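Local coordinates for uncharacterized protein (PDB 4GDZ), which is of unknown function, belongs to the DUF4251 family and binds a magnesium ion at a hairpin turn of its antiparallel beta sheet, at residues Asn52-Arg57 with Ala62-Asn67; Val144-Asn149 with Met155-Ser160. All coordinates share one frame; numbering follows the deposited sequence. Where two conformers were deposited one is given.

Contact 1 (Asn52-Arg57 with Ala62-Asn67); sequences NQVMFR and AFVTSN
V54 and A62 form a hydrogen-bonded antiparallel pair in the beta hairpin of strands 46-55 and 61-74, and the tight part of the contact gathers round them. Their backbones exchange two bonds: V54 N donates to A62 O at 2.9 Å, and A62 N donates to V54 O at 3.0 Å. Both side chains lie on one face of the sheet. With chi1 at 55°, CG1 of V54 stands between its own backbone N and carbonyl carbon, where it meets CG1 of V64 at 3.7 Å and also reaches the methyl of A62. The two valines cross at about a right angle, and both rest on F84 of strand 77-85. Were V64 an alanine, a gap would probably open beside V54 CG1 and F84 would lose part of its cover.

Toward N52 the pairing slackens. V64 N still donates to N52 O, but at 3.2 Å and from well above the carbonyl plane. On the other side of their strand N52 and Q53 both face S158 of strand 155-163, a classic beta bulge. The F63 side chain packs on S109 of the second subunit, while its CB stays 3.7 Å from N52 O. At the other end F56, stacked on Y88, turns its ring edge to A62, with CE2 3.8 Å from A62 CB in the plane of the ring.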
ATOM      1  N   ASN A  52      -8.477  11.612   6.872  1.00 51.40           N
ATOM      2  CA  ASN A  52      -7.339  12.527   7.019  1.00 51.74           C
ATOM      3  C   ASN A  52      -6.265  12.312   5.974  1.00 55.85           C
ATOM      4  O   ASN A  52      -5.264  13.028   5.960  1.00 54.71           O
ATOM      5  CB  ASN A  52      -6.763  12.525   8.444  1.00 61.15           C
ATOM      6  CG  ASN A  52      -6.367  11.147   8.924  1.00 66.60           C
ATOM      7  OD1 ASN A  52      -5.993  10.290   8.141  1.00 61.46           O
ATOM      8  ND2 ASN A  52      -6.438  10.937  10.227  1.00 71.39           N
ATOM      9  N   GLN A  53      -6.466  11.344   5.088  1.00 50.56           N
ATOM     10  CA  GLN A  53      -5.621  11.256   3.936  1.00 52.78           C
ATOM     11  C   GLN A  53      -6.291  10.638   2.756  1.00 50.77           C
ATOM     12  O   GLN A  53      -7.220   9.836   2.889  1.00 49.35           O
ATOM     13  CB  GLN A  53      -4.303  10.511   4.243  1.00 60.81           C
ATOM     14  CG  GLN A  53      -4.465   9.114   4.709  1.00 59.00           C
ATOM     15  CD  GLN A  53      -3.151   8.334   4.841  1.00 72.15           C
ATOM     16  OE1 GLN A  53      -2.079   8.878   5.118  1.00 66.24           O
ATOM     17  NE2 GLN A  53      -3.258   7.030   4.672  1.00 60.91           N
ATOM     18  N   VAL A  54      -5.755  11.002   1.597  1.00 51.37           N
ATOM     19  CA  VAL A  54      -6.084  10.392   0.339  1.00 51.40           C
ATOM     20  C   VAL A  54      -4.924   9.478  -0.045  1.00 51.53           C
ATOM     21  O   VAL A  54      -3.732   9.786   0.184  1.00 52.23           O
ATOM     22  CB  VAL A  54      -6.440  11.451  -0.746  1.00 53.48           C
ATOM     23  CG1 VAL A  54      -5.326  12.465  -0.918  1.00 51.73           C
ATOM     24  CG2 VAL A  54      -6.741  10.753  -2.070  1.00 52.08           C
HETATM   25  N   MSE A  55      -5.286   8.313  -0.580  1.00 46.17           N
HETATM   26  CA  MSE A  55      -4.339   7.299  -0.962  1.00 49.72           C
HETATM   27  C   MSE A  55      -4.274   7.130  -2.472  1.00 53.13           C
HETATM   28  O   MSE A  55      -5.303   7.023  -3.142  1.00 49.18           O
HETATM   29  CB  MSE A  55      -4.728   5.982  -0.288  1.00 53.94           C
HETATM   30  CG  MSE A  55      -4.764   6.114   1.255  1.00 57.20           C
HETATM   31 SE   MSE A  55      -5.688   4.589   2.098  0.75 66.76          SE
HETATM   32  CE  MSE A  55      -4.836   3.063   1.116  1.00 63.84           C
ATOM     33  N   PHE A  56      -3.048   7.118  -3.007  1.00 52.02           N
ATOM     34  CA  PHE A  56      -2.818   7.010  -4.451  1.00 51.35           C
ATOM     35  C   PHE A  56      -2.426   5.586  -4.848  1.00 56.87           C
ATOM     36  O   PHE A  56      -1.850   4.847  -4.063  1.00 54.01           O
ATOM     37  CB  PHE A  56      -1.743   8.040  -4.909  1.00 52.50           C
ATOM     38  CG  PHE A  56      -2.125   9.457  -4.580  1.00 51.95           C
ATOM     39  CD1 PHE A  56      -3.008  10.162  -5.392  1.00 53.17           C
ATOM     40  CD2 PHE A  56      -1.708  10.041  -3.402  1.00 51.63           C
ATOM     41  CE1 PHE A  56      -3.422  11.440  -5.052  1.00 53.46           C
ATOM     42  CE2 PHE A  56      -2.103  11.309  -3.063  1.00 55.37           C
ATOM     43  CZ  PHE A  56      -2.973  12.016  -3.876  1.00 52.79           C
ATOM     44  N   ARG A  57      -2.700   5.249  -6.104  1.00 54.61           N
ATOM     45  CA  ARG A  57      -2.496   3.894  -6.663  1.00 64.20           C
ATOM     46  C   ARG A  57      -1.023   3.466  -6.574  1.00 56.50           C
ATOM     47  O   ARG A  57      -0.720   2.295  -6.405  1.00 56.82           O
ATOM     48  CB  ARG A  57      -2.928   3.896  -8.146  1.00 71.30           C
ATOM     49  CG  ARG A  57      -3.777   2.743  -8.637  1.00104.41           C
ATOM     50  CD  ARG A  57      -4.284   3.039 -10.049  1.00 94.79           C
ATOM     51  NE  ARG A  57      -3.185   3.412 -10.940  1.00120.81           N
ATOM     52  CZ  ARG A  57      -3.299   3.615 -12.249  1.00128.38           C
ATOM     53  NH1 ARG A  57      -4.468   3.470 -12.864  1.00114.76           N
ATOM     54  NH2 ARG A  57      -2.226   3.957 -12.950  1.00129.64           N
ATOM     55  N   ALA A  62      -1.451  11.698   0.492  1.00 54.72           N
ATOM     56  CA  ALA A  62      -1.369  13.133   0.810  1.00 58.79           C
ATOM     57  C   ALA A  62      -2.392  13.396   1.888  1.00 53.29           C
ATOM     58  O   ALA A  62      -3.454  12.744   1.912  1.00 57.67           O
ATOM     59  CB  ALA A  62      -1.680  13.993  -0.418  1.00 48.51           C
ATOM     60  N   PHE A  63      -2.115  14.332   2.781  1.00 54.64           N
ATOM     61  CA  PHE A  63      -3.118  14.677   3.819  1.00 53.37           C
ATOM     62  C   PHE A  63      -4.248  15.542   3.265  1.00 59.08           C
ATOM     63  O   PHE A  63      -4.080  16.199   2.249  1.00 57.76           O
ATOM     64  CB  PHE A  63      -2.478  15.328   5.028  1.00 58.90           C
ATOM     65  CG  PHE A  63      -1.626  16.532   4.709  1.00 58.14           C
ATOM     66  CD1 PHE A  63      -2.206  17.785   4.497  1.00 67.07           C
ATOM     67  CD2 PHE A  63      -0.251  16.407   4.642  1.00 58.40           C
ATOM     68  CE1 PHE A  63      -1.412  18.899   4.246  1.00 61.36           C
ATOM     69  CE2 PHE A  63       0.546  17.519   4.389  1.00 61.23           C
ATOM     70  CZ  PHE A  63      -0.053  18.752   4.167  1.00 59.98           C
ATOM     71  N   VAL A  64      -5.413  15.483   3.918  1.00 57.24           N
ATOM     72  CA  VAL A  64      -6.620  16.203   3.498  1.00 56.34           C
ATOM     73  C   VAL A  64      -7.314  16.706   4.767  1.00 62.45           C
ATOM     74  O   VAL A  64      -7.058  16.212   5.847  1.00 57.96           O
ATOM     75  CB  VAL A  64      -7.636  15.365   2.683  1.00 54.46           C
ATOM     76  CG1 VAL A  64      -7.014  14.808   1.402  1.00 52.06           C
ATOM     77  CG2 VAL A  64      -8.302  14.277   3.546  1.00 46.86           C
ATOM     78  N   THR A  65      -8.179  17.698   4.610  1.00 63.18           N
ATOM     79  CA  THR A  65      -9.005  18.221   5.704  1.00 73.89           C
ATOM     80  C   THR A  65     -10.251  17.376   5.934  1.00 58.90           C
ATOM     81  O   THR A  65     -11.052  17.215   5.034  1.00 54.68           O
ATOM     82  CB  THR A  65      -9.504  19.632   5.336  1.00 80.61           C
ATOM     83  OG1 THR A  65      -8.379  20.430   4.957  1.00 77.81           O
ATOM     84  CG2 THR A  65     -10.265  20.282   6.487  1.00 70.02           C
ATOM     85  N   SER A  66     -10.444  16.913   7.161  1.00 59.98           N
ATOM     86  CA  SER A  66     -11.635  16.153   7.548  1.00 60.42           C
ATOM     87  C   SER A  66     -12.991  16.864   7.361  1.00 55.02           C
ATOM     88  O   SER A  66     -13.991  16.218   7.032  1.00 54.78           O
ATOM     89  CB  SER A  66     -11.488  15.720   9.013  1.00 79.51           C
ATOM     90  OG  SER A  66     -12.571  14.905   9.379  1.00 93.86           O
ATOM     91  N   ASN A  67     -13.030  18.191   7.554  1.00 54.11           N
ATOM     92  CA  ASN A  67     -14.278  18.973   7.405  1.00 55.40           C
ATOM     93  C   ASN A  67     -15.024  18.760   6.076  1.00 51.83           C
ATOM     94  O   ASN A  67     -16.260  18.831   6.016  1.00 52.47           O
ATOM     95  CB  ASN A  67     -14.024  20.492   7.559  1.00 63.12           C
ATOM     96  CG  ASN A  67     -15.325  21.300   7.425  1.00 94.40           C
ATOM     97  OD1 ASN A  67     -16.283  21.067   8.180  1.00 81.64           O
ATOM     98  ND2 ASN A  67     -15.394  22.198   6.433  1.00 73.13           N
TER

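Contact 2 (Val144-Asn149 with Met155-Ser160); sequences VTINPN and MTLSGS. With MG (magnesium ion), chain B.
Two threonine hydroxyls, T145 OG1 and T156 OG1, meet across the beta hairpin built by strands 141-148 and 155-163, deep in the antiparallel sheet. This is the polar side-chain contact. In both residues OG1 is anti to the carbonyl carbon (chi1 -59° in T145, -64° in T156), which brings the hydroxyls together at 2.9 Å, either one able to donate. T145 OG1 has a second partner, Q60 of the third subunit, so this buried hydroxyl pair is also tied to the trimeric assembly.

Backbone bonds flank the threonines, which form a non-hydrogen-bonded pair. The pairs V144 with L157 and I146 with M155 are each hydrogen-bonded in both directions; three of the four bonds are 2.8 to 2.9 Å long, and the straightest, V144 N to L157 O, has an angle of 173° at the hydrogen. The threonine CA atoms add weaker CA-H...O contacts, T145 to M155 O and T156 to V144 O.

Apolar packing occupies the opposite face. I146 CD1 meets L157 CD1 at 3.9 Å, the two side chains crossing obliquely, while I146 also packs on V80 and V82 of strand 77-85. The selenomethionine M155 bends at chi3 and lays its CE against the P148 ring in one of two modelled conformers; because of the other, that touch is doubtful.

Metal binding closes the account at the hairpin's turn. The magnesium ion takes backbone oxygens of N151 and N153 from the connecting loop, together with two ligands from the end of strand 141-148: the side-chain oxygen N147 OD1 at 2.4 Å and the carbonyl P148 O at 2.5 Å.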
ATOM      1  N   VAL A 144     -11.759   3.792   2.953  1.00 44.05           N
ATOM      2  CA  VAL A 144     -12.987   3.845   2.182  1.00 43.34           C
ATOM      3  C   VAL A 144     -12.633   4.147   0.731  1.00 46.91           C
ATOM      4  O   VAL A 144     -11.781   4.992   0.468  1.00 45.21           O
ATOM      5  CB  VAL A 144     -13.972   4.882   2.803  1.00 50.20           C
ATOM      6  CG1 VAL A 144     -13.443   6.334   2.720  1.00 47.57           C
ATOM      7  CG2 VAL A 144     -15.316   4.822   2.125  1.00 52.35           C
ATOM      8  N   THR A 145     -13.302   3.467  -0.201  1.00 42.76           N
ATOM      9  CA  THR A 145     -13.260   3.798  -1.621  1.00 43.06           C
ATOM     10  C   THR A 145     -14.611   4.273  -2.062  1.00 45.02           C
ATOM     11  O   THR A 145     -15.641   3.620  -1.781  1.00 45.11           O
ATOM     12  CB  THR A 145     -12.842   2.530  -2.434  1.00 48.25           C
ATOM     13  OG1 THR A 145     -11.551   2.133  -1.952  1.00 51.13           O
ATOM     14  CG2 THR A 145     -12.783   2.792  -3.989  1.00 46.99           C
ATOM     15  N   ILE A 146     -14.611   5.406  -2.749  1.00 42.66           N
ATOM     16  CA  ILE A 146     -15.797   6.092  -3.218  1.00 41.63           C
ATOM     17  C   ILE A 146     -15.794   6.120  -4.728  1.00 43.42           C
ATOM     18  O   ILE A 146     -14.852   6.638  -5.372  1.00 44.75           O
ATOM     19  CB  ILE A 146     -15.865   7.536  -2.620  1.00 45.33           C
ATOM     20  CG1 ILE A 146     -15.860   7.466  -1.070  1.00 48.92           C
ATOM     21  CG2 ILE A 146     -17.096   8.311  -3.127  1.00 43.58           C
ATOM     22  CD1 ILE A 146     -15.153   8.604  -0.381  1.00 53.34           C
ATOM     23  N   ASN A 147     -16.872   5.601  -5.304  1.00 41.80           N
ATOM     24  CA  ASN A 147     -17.008   5.463  -6.741  1.00 43.73           C
ATOM     25  C   ASN A 147     -18.265   6.169  -7.236  1.00 45.16           C
ATOM     26  O   ASN A 147     -19.347   5.571  -7.212  1.00 45.45           O
ATOM     27  CB  ASN A 147     -17.017   3.952  -7.103  1.00 47.56           C
ATOM     28  CG  ASN A 147     -17.088   3.689  -8.598  1.00 55.82           C
ATOM     29  OD1 ASN A 147     -17.062   4.595  -9.412  1.00 51.64           O
ATOM     30  ND2 ASN A 147     -17.203   2.419  -8.961  1.00 50.17           N
ATOM     31  N   PRO A 148     -18.135   7.426  -7.721  1.00 46.67           N
ATOM     32  CA  PRO A 148     -19.327   8.144  -8.207  1.00 45.34           C
ATOM     33  C   PRO A 148     -19.856   7.548  -9.498  1.00 47.87           C
ATOM     34  O   PRO A 148     -19.108   6.939 -10.228  1.00 47.08           O
ATOM     35  CB  PRO A 148     -18.794   9.572  -8.462  1.00 48.45           C
ATOM     36  CG  PRO A 148     -17.611   9.690  -7.554  1.00 51.34           C
ATOM     37  CD  PRO A 148     -16.970   8.337  -7.651  1.00 49.53           C
ATOM     38  N   ASN A 149     -21.141   7.715  -9.784  1.00 44.46           N
ATOM     39  CA  ASN A 149     -21.729   7.012 -10.926  1.00 47.01           C
ATOM     40  C   ASN A 149     -21.339   7.592 -12.283  1.00 53.49           C
ATOM     41  O   ASN A 149     -21.521   6.923 -13.290  1.00 51.78           O
ATOM     42  CB  ASN A 149     -23.260   7.012 -10.845  1.00 50.19           C
ATOM     43  CG  ASN A 149     -23.832   8.384 -11.135  1.00 59.84           C
ATOM     44  OD1 ASN A 149     -23.553   9.344 -10.426  1.00 50.47           O
ATOM     45  ND2 ASN A 149     -24.525   8.502 -12.241  1.00 65.98           N
HETATM   46  N   MSE A 155     -11.970   7.272  -5.710  1.00 46.45           N
HETATM   47  CA  MSE A 155     -11.091   7.920  -4.745  0.50 46.63           C
HETATM   48  C   MSE A 155     -11.052   7.047  -3.505  1.00 49.93           C
HETATM   49  O   MSE A 155     -12.080   6.511  -3.086  1.00 47.06           O
HETATM   50  CB  MSE A 155     -11.617   9.305  -4.371  0.50 49.57           C
HETATM   51  CG  MSE A 155     -11.496  10.329  -5.482  0.50 61.62           C
HETATM   52 SE   MSE A 155     -12.890  11.676  -5.399  0.38 64.37          SE
HETATM   53  CE  MSE A 155     -14.337  10.300  -5.474  0.50 45.44           C
ATOM     54  N   THR A 156      -9.863   6.891  -2.930  1.00 45.01           N
ATOM     55  CA  THR A 156      -9.648   6.052  -1.737  1.00 43.48           C
ATOM     56  C   THR A 156      -9.014   6.937  -0.668  1.00 45.09           C
ATOM     57  O   THR A 156      -7.991   7.591  -0.910  1.00 48.47           O
ATOM     58  CB  THR A 156      -8.811   4.802  -2.073  1.00 43.37           C
ATOM     59  OG1 THR A 156      -9.542   3.977  -3.002  1.00 46.07           O
ATOM     60  CG2 THR A 156      -8.482   3.941  -0.788  1.00 46.83           C
ATOM     61  N   LEU A 157      -9.639   6.947   0.505  1.00 44.77           N
ATOM     62  CA  LEU A 157      -9.218   7.736   1.670  1.00 44.13           C
ATOM     63  C   LEU A 157      -9.206   6.879   2.917  1.00 52.41           C
ATOM     64  O   LEU A 157      -9.837   5.831   2.956  1.00 47.35           O
ATOM     65  CB  LEU A 157     -10.179   8.903   1.893  1.00 45.45           C
ATOM     66  CG  LEU A 157     -10.238   9.872   0.691  1.00 51.11           C
ATOM     67  CD1 LEU A 157     -11.368   9.519  -0.273  1.00 51.15           C
ATOM     68  CD2 LEU A 157     -10.377  11.301   1.191  1.00 50.92           C
ATOM     69  N   SER A 158      -8.475   7.319   3.935  1.00 47.98           N
ATOM     70  CA  SER A 158      -8.457   6.626   5.201  1.00 47.65           C
ATOM     71  C   SER A 158      -8.600   7.621   6.292  1.00 50.27           C
ATOM     72  O   SER A 158      -8.290   8.818   6.115  1.00 48.72           O
ATOM     73  CB  SER A 158      -7.193   5.767   5.390  1.00 52.37           C
ATOM     74  OG  SER A 158      -6.014   6.542   5.499  1.00 55.98           O
ATOM     75  N   GLY A 159      -9.072   7.130   7.429  1.00 50.02           N
ATOM     76  CA  GLY A 159      -9.290   7.957   8.583  1.00 51.70           C
ATOM     77  C   GLY A 159      -9.933   7.207   9.734  1.00 55.18           C
ATOM     78  O   GLY A 159      -9.736   6.006   9.863  1.00 54.83           O
ATOM     79  N   SER A 160     -10.644   7.926  10.610  1.00 52.85           N
ATOM     80  CA  SER A 160     -11.200   7.325  11.853  1.00 55.32           C
ATOM     81  C   SER A 160     -12.682   7.025  11.674  1.00 57.64           C
ATOM     82  O   SER A 160     -13.414   7.865  11.189  1.00 56.12           O
ATOM     83  CB  SER A 160     -11.016   8.255  13.038  1.00 63.78           C
ATOM     84  OG  SER A 160      -9.653   8.453  13.301  1.00 63.09           O
TER
HETATM   85 MG    MG B 200     -16.675   6.630 -10.520  1.00 66.54          MG

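How the contacts relate
Contacts 1 and 2 illustrate how two hairpins become one sheet: strands 46-55 and 155-163 are neighbours in it, and the contact centres lie about 10 Å apart. The seam is made by backbone hydrogen bonds, M55 N to T156 O at 2.8 Å and N52 N to S158 O at 2.9 Å, while Q53 O packs on L157 CB at 3.3 Å. A glycerol, probably from the crystallisation liquor, bonds to both M55 O and T156 N. The magnesium ion belongs to contact 2; in contact 1 the side chain of V54 is about 14 Å from the bound magnesium ion, measured between nearest atoms. Both contacts touch the third subunit.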